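Local coordinates for 3-carboxy-cis,cis-muconate cycloisomerase (Acinetobacter calcoaceticus, PDB 1Q5N), which belongs to the largely helical lyase family that includes adenylosuccinate lyase and assembles from four copies of its chain, at residues 36-41 / 53-58; 44-49 / 104-109; 116-121 / 235-240; 148-153 / 352-357; 158-163 / 363-368. All coordinates share one frame; numbering follows the deposited sequence.

Contact 1 (36-41 / 53-58); sequences ALAQAQ and TVIQRA. Unlike the reference sequence in segment 36-41: Ala40 (reference Gln). Unlike the reference sequence in segment 53-58: Thr53 (reference Asn), Val54 (reference Cys), Ile55 (reference Asp), Gln56 (reference Arg), Arg57 (reference Thr), Ala58 (reference Cys).
Ala38 meets Ile55 and Gln39 meets Gln56 where two consecutive helices, 23-43 and 49-59, pack together in the all-helical end of this lyase-family chain, an example of helix-helix packing in which an apolar pair and a polar pair lie next to each other. The backbones come closest at Ala38 and Ile55, whose CA atoms lie 7.4 Å apart, a spacing that suits a partner as small as alanine.

The polar pair is made by two long side chains. Both glutamines are extended beyond CG; they come across from their helices and cross obliquely, with the amide planes turned 68° from each other. The modelled orientation of each amide is doubtful, and which polar atoms face each other is best left open. Gln39 also lies against Gln220 of helix 210-221, which covers another side of helix 23-43.

The apolar pair lies beside this one and is more buried. Ile55 also touches Val93 of helix 82-94. Its CG1 stands beside the backbone N (chi1 -70°) and the chain then runs on extended, which brings Ile55 CD1 to 4.0 Å from the Ala38 CB. The other branch converges on the same methyl, with Ile55 CG2 4.2 Å from Ala38 CB.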
# COMPACT_ATOMS: atom_id res chain seq x y z
N ALA A 36 32.30 -6.83 -19.18
CA ALA A 36 31.61 -7.21 -20.40
C ALA A 36 31.58 -6.07 -21.40
O ALA A 36 31.64 -6.30 -22.61
CB ALA A 36 30.20 -7.68 -20.08
N LEU A 37 31.47 -4.85 -20.88
CA LEU A 37 31.43 -3.64 -21.70
C LEU A 37 32.76 -3.42 -22.48
O LEU A 37 32.74 -3.09 -23.66
CB LEU A 37 31.15 -2.41 -20.83
CG LEU A 37 31.09 -1.09 -21.62
CD1 LEU A 37 29.96 -1.15 -22.61
CD2 LEU A 37 30.91 0.09 -20.69
N ALA A 38 33.88 -3.58 -21.78
CA ALA A 38 35.21 -3.42 -22.35
C ALA A 38 35.41 -4.52 -23.38
O ALA A 38 35.90 -4.27 -24.47
CB ALA A 38 36.26 -3.50 -21.27
N GLN A 39 35.02 -5.74 -23.04
CA GLN A 39 35.17 -6.83 -23.98
C GLN A 39 34.33 -6.66 -25.23
O GLN A 39 34.81 -6.93 -26.33
CB GLN A 39 34.80 -8.15 -23.34
CG GLN A 39 35.81 -8.65 -22.36
CD GLN A 39 35.48 -10.07 -21.91
OE1 GLN A 39 36.26 -11.01 -22.15
NE2 GLN A 39 34.30 -10.25 -21.27
N ALA A 40 33.08 -6.23 -25.07
CA ALA A 40 32.21 -6.06 -26.22
C ALA A 40 32.73 -4.98 -27.12
O ALA A 40 32.64 -5.09 -28.34
CB ALA A 40 30.79 -5.73 -25.78
N GLN A 41 33.29 -3.92 -26.52
CA GLN A 41 33.82 -2.81 -27.30
C GLN A 41 35.11 -3.18 -28.06
O GLN A 41 35.28 -2.79 -29.21
CB GLN A 41 34.06 -1.58 -26.41
CG GLN A 41 32.78 -0.98 -25.96
CD GLN A 41 32.96 0.16 -24.97
OE1 GLN A 41 33.97 0.23 -24.25
NE2 GLN A 41 31.97 1.07 -24.91
N THR A 53 41.90 -6.48 -22.33
CA THR A 53 42.59 -7.57 -21.64
C THR A 53 43.14 -7.13 -20.27
O THR A 53 43.09 -7.90 -19.32
CB THR A 53 43.72 -8.18 -22.52
OG1 THR A 53 43.13 -8.92 -23.60
CG2 THR A 53 44.57 -9.15 -21.72
N VAL A 54 43.66 -5.91 -20.18
CA VAL A 54 44.17 -5.43 -18.91
C VAL A 54 43.02 -5.22 -17.89
O VAL A 54 43.13 -5.53 -16.70
CB VAL A 54 44.89 -4.11 -19.11
CG1 VAL A 54 45.10 -3.40 -17.78
CG2 VAL A 54 46.22 -4.38 -19.80
N ILE A 55 41.91 -4.68 -18.38
CA ILE A 55 40.74 -4.46 -17.54
C ILE A 55 40.20 -5.85 -17.06
O ILE A 55 40.01 -6.08 -15.87
CB ILE A 55 39.67 -3.68 -18.36
CG1 ILE A 55 40.13 -2.24 -18.59
CG2 ILE A 55 38.35 -3.68 -17.65
CD1 ILE A 55 39.26 -1.51 -19.56
N GLN A 56 39.99 -6.77 -17.99
CA GLN A 56 39.52 -8.10 -17.64
C GLN A 56 40.39 -8.80 -16.59
O GLN A 56 39.88 -9.57 -15.76
CB GLN A 56 39.47 -8.96 -18.89
CG GLN A 56 39.24 -10.42 -18.63
CD GLN A 56 39.05 -11.17 -19.93
OE1 GLN A 56 39.06 -10.56 -21.03
NE2 GLN A 56 38.88 -12.49 -19.84
N ARG A 57 41.70 -8.55 -16.62
CA ARG A 57 42.59 -9.17 -15.66
C ARG A 57 42.64 -8.42 -14.36
O ARG A 57 42.73 -9.03 -13.31
CB ARG A 57 44.01 -9.25 -16.21
CG ARG A 57 44.28 -10.41 -17.14
CD ARG A 57 45.75 -10.40 -17.56
NE ARG A 57 45.98 -11.25 -18.73
CZ ARG A 57 46.91 -11.01 -19.66
NH1 ARG A 57 47.70 -9.93 -19.55
NH2 ARG A 57 47.04 -11.85 -20.69
N ALA A 58 42.61 -7.09 -14.42
CA ALA A 58 42.64 -6.31 -13.19
C ALA A 58 41.36 -6.55 -12.39
O ALA A 58 41.36 -6.50 -11.17
CB ALA A 58 42.80 -4.82 -13.51

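Contact 2 (44-49 / 104-109); sequences VGVIPQ and VHWGAT
A type II beta turn from His105 to Ala108 presents Trp106 to the loop carrying Val46 and Ile47, and the contact is an indole met by two aliphatic side chains. Trp106 takes the second position of the turn. Gly107 takes the third, where the positive phi of 79° is readily adopted by glycine.

The indole is met at its pyrrole part. Val46 comes to the ring edge, near the ring plane, and the two side chains cross at about a right angle. Its CG1 lies 3.5 Å from Trp106 NE1 and 3.7 Å from Trp106 CD1, so one methyl spans two neighbouring ring atoms. This branch stands opposite the backbone N of its own residue (chi1 -180°), which carries it out toward the indole. Ile47 approaches obliquely and slides past the indole in the opposite direction, using the short branch: Ile47 CG2 is 3.8 Å from Trp106 CD1. The same ring carbon is thus shared by both residues, and the interaction across the two loops is apolar, without hydrogen bonds.

Leu206 touches both Val46 and Trp106, and Arg385 of the second subunit packs on the tryptophan. Gln41, near the end of helix 23-43, lies against Val46 and Ile47. The two loops thus meet beside that helix end, one leading into helix 49-59 and the other linking helix 82-94 to helix 110-146.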
# COMPACT_ATOMS: atom_id res chain seq x y z
N VAL A 44 34.44 -5.17 -31.23
CA VAL A 44 33.91 -4.51 -32.43
C VAL A 44 34.77 -3.32 -32.86
O VAL A 44 34.36 -2.52 -33.71
CB VAL A 44 32.46 -4.00 -32.23
CG1 VAL A 44 31.53 -5.16 -31.98
CG2 VAL A 44 32.40 -2.98 -31.10
N GLY A 45 35.93 -3.17 -32.23
CA GLY A 45 36.79 -2.07 -32.61
C GLY A 45 36.72 -0.78 -31.81
O GLY A 45 37.65 0.01 -31.86
N VAL A 46 35.65 -0.54 -31.05
CA VAL A 46 35.58 0.72 -30.30
C VAL A 46 36.74 0.99 -29.33
O VAL A 46 37.06 2.14 -29.07
CB VAL A 46 34.23 0.83 -29.58
CG1 VAL A 46 34.15 2.14 -28.79
CG2 VAL A 46 33.11 0.72 -30.61
N ILE A 47 37.36 -0.03 -28.75
CA ILE A 47 38.53 0.25 -27.91
C ILE A 47 39.53 -0.84 -28.23
O ILE A 47 39.16 -1.93 -28.70
CB ILE A 47 38.26 0.27 -26.38
CG1 ILE A 47 37.95 -1.15 -25.89
CG2 ILE A 47 37.18 1.30 -26.04
CD1 ILE A 47 37.91 -1.28 -24.40
N PRO A 48 40.82 -0.57 -27.99
CA PRO A 48 41.86 -1.57 -28.27
C PRO A 48 41.76 -2.83 -27.44
O PRO A 48 41.57 -2.78 -26.22
CB PRO A 48 43.16 -0.82 -28.02
CG PRO A 48 42.76 0.22 -26.98
CD PRO A 48 41.40 0.67 -27.43
N GLN A 49 41.90 -3.96 -28.13
CA GLN A 49 41.84 -5.26 -27.49
C GLN A 49 42.82 -5.31 -26.35
O GLN A 49 42.63 -6.05 -25.38
CB GLN A 49 42.21 -6.36 -28.47
CG GLN A 49 42.26 -7.72 -27.80
CD GLN A 49 40.91 -8.14 -27.20
OE1 GLN A 49 39.88 -8.14 -27.91
NE2 GLN A 49 40.90 -8.51 -25.90
N VAL A 104 37.98 2.51 -19.18
CA VAL A 104 37.06 1.97 -18.18
C VAL A 104 35.76 2.78 -18.22
O VAL A 104 35.79 4.02 -18.18
CB VAL A 104 37.64 2.09 -16.75
CG1 VAL A 104 36.61 1.61 -15.71
CG2 VAL A 104 38.90 1.27 -16.64
N HIS A 105 34.63 2.07 -18.35
CA HIS A 105 33.31 2.71 -18.33
C HIS A 105 33.13 3.61 -19.55
O HIS A 105 32.43 4.62 -19.48
CB HIS A 105 33.18 3.55 -17.05
CG HIS A 105 31.79 4.01 -16.75
ND1 HIS A 105 30.80 3.15 -16.32
CD2 HIS A 105 31.24 5.25 -16.75
CE1 HIS A 105 29.70 3.84 -16.08
NE2 HIS A 105 29.94 5.12 -16.33
N TRP A 106 33.77 3.22 -20.65
CA TRP A 106 33.72 3.99 -21.90
C TRP A 106 32.33 4.07 -22.50
O TRP A 106 31.79 3.05 -22.90
CB TRP A 106 34.67 3.38 -22.95
CG TRP A 106 34.64 4.14 -24.23
CD1 TRP A 106 34.28 3.68 -25.47
CD2 TRP A 106 34.83 5.55 -24.37
NE1 TRP A 106 34.23 4.72 -26.37
CE2 TRP A 106 34.56 5.88 -25.73
CE3 TRP A 106 35.20 6.58 -23.48
CZ2 TRP A 106 34.64 7.20 -26.22
CZ3 TRP A 106 35.28 7.91 -23.96
CH2 TRP A 106 35.00 8.21 -25.33
N GLY A 107 31.76 5.26 -22.58
CA GLY A 107 30.43 5.40 -23.18
C GLY A 107 29.17 5.06 -22.36
O GLY A 107 28.06 5.33 -22.81
N ALA A 108 29.30 4.49 -21.17
CA ALA A 108 28.14 4.14 -20.37
C ALA A 108 27.78 5.24 -19.40
O ALA A 108 28.56 6.17 -19.15
CB ALA A 108 28.41 2.86 -19.60
N THR A 109 26.56 5.16 -18.86
CA THR A 109 26.18 6.14 -17.86
C THR A 109 25.92 5.27 -16.62
O THR A 109 25.81 4.05 -16.74
CB THR A 109 24.92 6.88 -18.23
OG1 THR A 109 24.66 7.82 -17.20
CG2 THR A 109 23.72 5.95 -18.31

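Contact 3 (116-121 / 235-240); sequences TACILQ and DRIVEI
Ile119 and Ile237 adopt nearly the same conformation, and the match explains how they meet. Ile119 has chi1 at -68° and chi2 at -56°, and in both residues CG1 lies beside the backbone N before the chain bends again at CD1. Neither CB is aimed at the opposite helix; the second bend carries each CD1 toward the other helix. Cys118 reaches the same place more directly, with SG opposite the backbone N (chi1 179°).

The result is a small apolar cluster round one methyl. Ile237 CD1 lies 4.3 Å from Cys118 SG and 4.4 Å from Ile119 CD1. Ile237 thereby touches two successive residues of the facing helix. These are relaxed van der Waals distances, and no hydrogen bond crosses. The backbones stay well separated, with 8.6 Å between the CA atoms of Ile119 and Ile237, so the helices are bridged by side chains alone.

Polar groups of the second segment turn elsewhere: Asp235 forms salt bridges with Arg179 and Arg183 of the second subunit, and Glu239 with Arg190 of its own chain and Arg183 of the second subunit. Leu331 of helix 323-351 packs on both Cys118 and Ile237, making the cluster a three-helix junction. Helices 110-146 and 235-261 meet here within the long helical bundle, with helix 166-191 along the second and helix 23-43 along the first.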
# COMPACT_ATOMS: atom_id res chain seq x y z
N THR A 116 22.01 -3.04 -15.20
CA THR A 116 22.54 -4.30 -15.67
C THR A 116 22.89 -5.18 -14.45
O THR A 116 22.59 -6.36 -14.43
CB THR A 116 23.78 -4.12 -16.64
OG1 THR A 116 23.35 -3.52 -17.88
CG2 THR A 116 24.42 -5.48 -16.93
N ALA A 117 23.52 -4.60 -13.43
CA ALA A 117 23.86 -5.41 -12.26
C ALA A 117 22.53 -5.88 -11.60
O ALA A 117 22.43 -7.02 -11.10
CB ALA A 117 24.71 -4.61 -11.26
N CYS A 118 21.51 -5.02 -11.60
CA CYS A 118 20.23 -5.43 -11.04
C CYS A 118 19.67 -6.65 -11.80
O CYS A 118 19.24 -7.63 -11.16
CB CYS A 118 19.22 -4.27 -11.11
SG CYS A 118 17.57 -4.71 -10.46
N ILE A 119 19.65 -6.61 -13.13
CA ILE A 119 19.18 -7.75 -13.91
C ILE A 119 20.06 -9.02 -13.71
O ILE A 119 19.54 -10.16 -13.72
CB ILE A 119 19.10 -7.40 -15.39
CG1 ILE A 119 17.98 -6.36 -15.60
CG2 ILE A 119 18.87 -8.66 -16.22
CD1 ILE A 119 16.62 -6.82 -15.08
N LEU A 120 21.36 -8.83 -13.51
CA LEU A 120 22.22 -9.99 -13.27
C LEU A 120 21.82 -10.59 -11.92
O LEU A 120 21.74 -11.82 -11.80
CB LEU A 120 23.71 -9.62 -13.27
CG LEU A 120 24.28 -9.21 -14.66
CD1 LEU A 120 25.73 -8.82 -14.54
CD2 LEU A 120 24.11 -10.37 -15.64
N GLN A 121 21.57 -9.74 -10.92
CA GLN A 121 21.14 -10.23 -9.63
C GLN A 121 19.79 -10.96 -9.77
O GLN A 121 19.62 -12.05 -9.24
CB GLN A 121 21.00 -9.07 -8.63
CG GLN A 121 22.31 -8.50 -8.11
CD GLN A 121 22.06 -7.27 -7.23
OE1 GLN A 121 21.38 -6.34 -7.66
NE2 GLN A 121 22.61 -7.25 -6.00
N ASP A 235 8.46 -1.31 -16.62
CA ASP A 235 7.58 -2.46 -16.56
C ASP A 235 8.34 -3.78 -16.33
O ASP A 235 7.84 -4.65 -15.64
CB ASP A 235 6.77 -2.53 -17.86
CG ASP A 235 7.67 -2.56 -19.07
OD1 ASP A 235 8.33 -1.52 -19.37
OD2 ASP A 235 7.74 -3.64 -19.68
N ARG A 236 9.55 -3.93 -16.84
CA ARG A 236 10.26 -5.20 -16.61
C ARG A 236 10.59 -5.49 -15.12
O ARG A 236 10.55 -6.66 -14.67
CB ARG A 236 11.55 -5.26 -17.44
CG ARG A 236 11.31 -5.51 -18.91
CD ARG A 236 12.61 -5.20 -19.71
NE ARG A 236 12.43 -5.32 -21.16
CZ ARG A 236 12.27 -4.29 -22.00
NH1 ARG A 236 12.28 -3.04 -21.56
NH2 ARG A 236 12.11 -4.54 -23.29
N ILE A 237 10.90 -4.43 -14.36
CA ILE A 237 11.22 -4.55 -12.95
C ILE A 237 9.93 -4.93 -12.17
O ILE A 237 9.93 -5.86 -11.33
CB ILE A 237 11.76 -3.20 -12.39
CG1 ILE A 237 13.08 -2.82 -13.09
CG2 ILE A 237 11.97 -3.29 -10.88
CD1 ILE A 237 14.18 -3.86 -12.99
N VAL A 238 8.86 -4.20 -12.46
CA VAL A 238 7.60 -4.40 -11.79
C VAL A 238 7.10 -5.79 -12.07
O VAL A 238 6.60 -6.48 -11.16
CB VAL A 238 6.57 -3.36 -12.28
CG1 VAL A 238 5.23 -3.54 -11.56
CG2 VAL A 238 7.12 -1.97 -11.99
N GLU A 239 7.28 -6.23 -13.32
CA GLU A 239 6.78 -7.53 -13.72
C GLU A 239 7.41 -8.64 -12.91
O GLU A 239 6.71 -9.57 -12.46
CB GLU A 239 6.98 -7.73 -15.22
CG GLU A 239 6.46 -9.07 -15.74
CD GLU A 239 6.37 -9.16 -17.25
OE1 GLU A 239 7.18 -8.55 -17.97
OE2 GLU A 239 5.48 -9.84 -17.73
N ILE A 240 8.72 -8.54 -12.69
CA ILE A 240 9.42 -9.54 -11.88
C ILE A 240 8.84 -9.50 -10.43
O ILE A 240 8.54 -10.55 -9.86
CB ILE A 240 10.94 -9.26 -11.85
CG1 ILE A 240 11.54 -9.57 -13.23
CG2 ILE A 240 11.66 -10.18 -10.82
CD1 ILE A 240 12.99 -9.00 -13.34

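Contact 4 (148-153 / 352-357); sequences RHQVMM and MEVNAE
Gln150 and Ala356 make the close part of this surface contact. The glutamine leaves its backbone with CG opposite N (chi1 175°) and then bends at the next bond (chi2 56°), folding its amide back along its own chain and against the first turn of helix 356-364. There the oxygen rests on the alanine methyl, with Gln150 OE1 3.4 Å from Ala356 CB, while the carbon of the amide, Gln150 CD, is 4.0 Å from the same CB. The bent conformation is held from within the segment: Gln150 NE2 donates to Val151 O over 3.0 Å, nearly in the amide plane, with an N-H...O angle of 156°. This bond helps to fix the turn of the amide about its last torsion.

Elsewhere the fit is slacker. Gln150 CG and Val354 CG1 are 4.5 Å apart, barely touching, although Met359 of helix 356-364 touches both residues. A water also links the two segments in this surface contact, accepting from Gln150 NE2 at 3.1 Å and donating to Ala356 O at 3.2 Å. One amide nitrogen therefore serves both a carbonyl of its own segment and the bridge to the other.

The setting is a strand packed beside a helix start. Strand 151-156 is the middle strand of a three-stranded antiparallel sheet, and Gln150 just before it pairs through its backbone with Leu166. Opposite, Asn355 is the N-cap of helix 356-364, its OD1 accepting from Asn358 N, a side-chain N-cap bond.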
# COMPACT_ATOMS: atom_id res chain seq x y z
N ARG A 148 -4.48 -38.63 -0.45
CA ARG A 148 -5.67 -38.35 -1.23
C ARG A 148 -6.95 -38.94 -0.62
O ARG A 148 -8.04 -38.52 -0.95
CB ARG A 148 -5.47 -38.84 -2.67
CG ARG A 148 -5.16 -40.35 -2.87
CD ARG A 148 -5.93 -40.80 -4.10
NE ARG A 148 -5.15 -40.62 -5.30
CZ ARG A 148 -5.60 -40.20 -6.49
NH1 ARG A 148 -6.87 -39.86 -6.73
NH2 ARG A 148 -4.73 -40.16 -7.48
N HIS A 149 -6.79 -39.92 0.26
CA HIS A 149 -7.93 -40.56 0.91
C HIS A 149 -8.07 -40.18 2.39
O HIS A 149 -8.96 -40.70 3.08
CB HIS A 149 -7.86 -42.12 0.79
CG HIS A 149 -7.97 -42.62 -0.62
ND1 HIS A 149 -6.96 -43.32 -1.25
CD2 HIS A 149 -8.93 -42.40 -1.57
CE1 HIS A 149 -7.27 -43.50 -2.53
NE2 HIS A 149 -8.46 -42.94 -2.74
N GLN A 150 -7.21 -39.30 2.89
CA GLN A 150 -7.31 -38.91 4.28
C GLN A 150 -8.47 -37.90 4.42
O GLN A 150 -8.33 -36.70 4.10
CB GLN A 150 -6.02 -38.27 4.74
CG GLN A 150 -6.11 -37.74 6.13
CD GLN A 150 -6.55 -38.85 7.13
OE1 GLN A 150 -5.83 -39.84 7.32
NE2 GLN A 150 -7.76 -38.69 7.75
N VAL A 151 -9.63 -38.40 4.87
CA VAL A 151 -10.80 -37.55 5.06
C VAL A 151 -10.66 -36.51 6.21
O VAL A 151 -10.06 -36.79 7.25
CB VAL A 151 -12.06 -38.42 5.31
CG1 VAL A 151 -13.21 -37.54 5.63
CG2 VAL A 151 -12.39 -39.23 4.05
N MET A 152 -11.21 -35.30 6.01
CA MET A 152 -11.15 -34.25 7.06
C MET A 152 -12.24 -33.25 6.72
O MET A 152 -12.84 -33.32 5.65
CB MET A 152 -9.80 -33.54 7.06
CG MET A 152 -9.55 -32.84 5.74
SD MET A 152 -8.02 -31.89 5.72
CE MET A 152 -8.55 -30.46 6.78
N MET A 153 -12.53 -32.31 7.62
CA MET A 153 -13.59 -31.35 7.27
C MET A 153 -13.18 -30.18 6.37
O MET A 153 -12.09 -29.61 6.51
CB MET A 153 -14.22 -30.79 8.56
CG MET A 153 -14.98 -31.83 9.41
SD MET A 153 -16.33 -32.60 8.43
CE MET A 153 -17.30 -31.20 7.90
N MET A 352 5.77 -32.27 7.42
CA MET A 352 4.40 -32.09 7.89
C MET A 352 3.91 -33.34 8.67
O MET A 352 3.98 -34.46 8.17
CB MET A 352 3.55 -31.93 6.65
CG MET A 352 2.14 -31.57 6.88
SD MET A 352 1.19 -31.80 5.32
CE MET A 352 2.37 -31.29 4.06
N GLU A 353 3.38 -33.13 9.87
CA GLU A 353 2.86 -34.21 10.71
C GLU A 353 1.31 -34.24 10.61
O GLU A 353 0.63 -33.29 11.02
CB GLU A 353 3.27 -33.91 12.12
CG GLU A 353 3.92 -34.95 12.89
CD GLU A 353 4.33 -34.38 14.26
OE1 GLU A 353 5.42 -33.72 14.32
OE2 GLU A 353 3.53 -34.56 15.25
N VAL A 354 0.73 -35.31 10.09
CA VAL A 354 -0.72 -35.39 9.94
C VAL A 354 -1.29 -36.20 11.10
O VAL A 354 -0.78 -37.27 11.40
CB VAL A 354 -1.07 -36.07 8.60
CG1 VAL A 354 -2.60 -36.24 8.44
CG2 VAL A 354 -0.48 -35.23 7.45
N ASN A 355 -2.30 -35.69 11.80
CA ASN A 355 -2.90 -36.44 12.93
C ASN A 355 -4.31 -36.88 12.51
O ASN A 355 -5.28 -36.16 12.69
CB ASN A 355 -2.95 -35.58 14.18
CG ASN A 355 -3.39 -36.37 15.41
OD1 ASN A 355 -4.30 -37.21 15.34
ND2 ASN A 355 -2.76 -36.11 16.55
N ALA A 356 -4.40 -38.07 11.93
CA ALA A 356 -5.61 -38.68 11.41
C ALA A 356 -6.71 -38.87 12.43
O ALA A 356 -7.88 -38.79 12.08
CB ALA A 356 -5.25 -40.04 10.71
N GLU A 357 -6.36 -39.13 13.68
CA GLU A 357 -7.38 -39.29 14.70
C GLU A 357 -8.13 -38.02 15.02
O GLU A 357 -9.36 -38.04 15.19
CB GLU A 357 -6.76 -39.78 15.97
CG GLU A 357 -6.77 -41.24 16.01
CD GLU A 357 -6.11 -41.72 17.26
OE1 GLU A 357 -6.68 -41.45 18.38
OE2 GLU A 357 -5.00 -42.32 17.11
O HOH W 1 -9.48 -40.29 9.72

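Contact 5 (158-163 / 363-368); sequences LQQALP and IECTHG
Strand 159-161, an outermost strand, within this chain, of the small three-stranded antiparallel sheet, carries Gln160 toward a type I beta turn from Glu364 to His367 that bears Cys365 and Thr366 and is closed by His367 N bonding to Glu364 O over 2.9 Å. The turn overlaps the last, weakly bonded part of helix 356-364, and a single long side chain spans the gap.

Gln160 starts with CG beside its backbone N (chi1 -79°) and continues extended, so that its amide reaches the start of the turn. The amide lies against the Cys365 methylene, with Gln160 NE2 3.9 Å from Cys365 CB, and Gln160 OE1 is 4.2 Å from Thr366 CG2. These touches are light; the polar ends do the holding. NE2 donates to Asn362 O and to Glu265 OE2 of the third subunit, which ties the side chain into the assembly. Thr264 of that same subunit packs on both Cys365 and Thr366 and bonds to the backbone N of Gln160, placing the contact at a subunit interface.

The oxygen of the amide is used through a water that links the strand with Ile363 and the turn. The water accepts from the Thr366 backbone N at 2.9 Å and gives one of its hydrogens to Ile363 O at 2.7 Å. The other goes to the glutamine, with 2.7 Å between the water and Gln160 OE1.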
# COMPACT_ATOMS: atom_id res chain seq x y z
N LEU A 158 -14.76 -20.26 8.11
CA LEU A 158 -14.21 -20.89 9.30
C LEU A 158 -15.15 -21.85 10.05
O LEU A 158 -14.90 -22.18 11.22
CB LEU A 158 -13.72 -19.85 10.27
CG LEU A 158 -12.45 -19.09 9.92
CD1 LEU A 158 -12.08 -18.18 11.10
CD2 LEU A 158 -11.34 -20.08 9.67
N GLN A 159 -16.21 -22.27 9.37
CA GLN A 159 -17.21 -23.18 9.94
C GLN A 159 -17.16 -24.50 9.20
O GLN A 159 -17.07 -24.52 7.96
CB GLN A 159 -18.62 -22.65 9.71
CG GLN A 159 -18.87 -21.24 10.18
CD GLN A 159 -19.05 -21.21 11.64
OE1 GLN A 159 -20.04 -21.75 12.16
NE2 GLN A 159 -18.11 -20.62 12.35
N GLN A 160 -17.29 -25.60 9.94
CA GLN A 160 -17.31 -26.91 9.28
C GLN A 160 -18.44 -26.95 8.26
O GLN A 160 -19.52 -26.42 8.50
CB GLN A 160 -17.46 -28.02 10.30
CG GLN A 160 -16.15 -28.36 11.02
CD GLN A 160 -16.31 -29.59 11.89
OE1 GLN A 160 -17.32 -30.27 11.82
NE2 GLN A 160 -15.31 -29.87 12.70
N ALA A 161 -18.19 -27.53 7.10
CA ALA A 161 -19.24 -27.57 6.08
C ALA A 161 -19.48 -29.00 5.55
O ALA A 161 -20.49 -29.61 5.93
CB ALA A 161 -18.90 -26.59 4.92
N LEU A 162 -18.58 -29.55 4.71
CA LEU A 162 -18.75 -30.90 4.18
C LEU A 162 -17.36 -31.50 4.17
O LEU A 162 -16.37 -30.77 4.19
CB LEU A 162 -19.30 -30.87 2.77
CG LEU A 162 -20.74 -30.41 2.49
CD1 LEU A 162 -20.98 -30.48 0.96
CD2 LEU A 162 -21.77 -31.32 3.24
N PRO A 163 -17.26 -32.84 4.13
CA PRO A 163 -15.95 -33.50 4.12
C PRO A 163 -15.16 -33.21 2.86
O PRO A 163 -15.75 -32.97 1.82
CB PRO A 163 -16.29 -35.01 4.16
CG PRO A 163 -17.76 -35.05 4.52
CD PRO A 163 -18.34 -33.82 3.87
N ILE A 363 -14.52 -34.49 12.63
CA ILE A 363 -15.64 -34.80 11.75
C ILE A 363 -16.88 -35.18 12.63
O ILE A 363 -18.04 -34.94 12.24
CB ILE A 363 -15.32 -35.98 10.80
CG1 ILE A 363 -14.37 -35.54 9.69
CG2 ILE A 363 -16.59 -36.57 10.19
CD1 ILE A 363 -13.74 -36.76 8.95
N GLU A 364 -16.65 -35.75 13.82
CA GLU A 364 -17.79 -36.15 14.66
C GLU A 364 -18.37 -35.02 15.48
O GLU A 364 -19.41 -35.15 16.09
CB GLU A 364 -17.43 -37.35 15.55
CG GLU A 364 -17.63 -38.69 14.78
CD GLU A 364 -19.10 -38.83 14.28
OE1 GLU A 364 -19.99 -38.69 15.15
OE2 GLU A 364 -19.38 -39.06 13.06
N CYS A 365 -17.70 -33.88 15.45
CA CYS A 365 -18.10 -32.69 16.18
C CYS A 365 -19.61 -32.28 16.13
O CYS A 365 -20.21 -31.95 17.16
CB CYS A 365 -17.21 -31.54 15.69
SG CYS A 365 -17.23 -30.16 16.69
N THR A 366 -20.22 -32.27 14.96
CA THR A 366 -21.65 -31.90 14.89
C THR A 366 -22.61 -33.10 15.00
O THR A 366 -23.79 -33.00 14.70
CB THR A 366 -21.99 -31.13 13.56
OG1 THR A 366 -21.70 -31.97 12.43
CG2 THR A 366 -21.20 -29.83 13.49
N HIS A 367 -22.07 -34.25 15.40
CA HIS A 367 -22.88 -35.45 15.57
C HIS A 367 -23.76 -35.77 14.37
O HIS A 367 -24.96 -35.92 14.51
CB HIS A 367 -23.74 -35.31 16.83
CG HIS A 367 -23.00 -34.71 17.98
ND1 HIS A 367 -21.92 -35.34 18.60
CD2 HIS A 367 -23.11 -33.49 18.58
CE1 HIS A 367 -21.41 -34.53 19.52
NE2 HIS A 367 -22.11 -33.41 19.53
N GLY A 368 -23.15 -35.84 13.19
CA GLY A 368 -23.84 -36.19 11.99
C GLY A 368 -24.60 -35.10 11.29
O GLY A 368 -25.08 -35.33 10.16
O HOH W 2 -18.90 -32.42 12.41

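How the contacts relate
The contacts lie on two sides of the chain's centre: contacts 1, 2 and 3 on one, contacts 4 and 5 on the other. Contacts 1 and 2, with centres 9 Å apart, interleave along the chain and touch, most clearly where Gln41 NE2 lies 2.8 Å from Trp106 O, a probable hydrogen bond. Contacts 4 and 5, with centres 15 Å apart, share helix 356-364 and neighbouring strands of one sheet, and Val151, Met153 and Ile363 pack between them. Contact 3 sits in the long bundle, its centre about 24 Å from the centres of contacts 1 and 2, and 42 and 48 Å from those of contacts 4 and 5. Helix 110-146 starts near contact 2, passes through contact 3 and leads to strand 151-156.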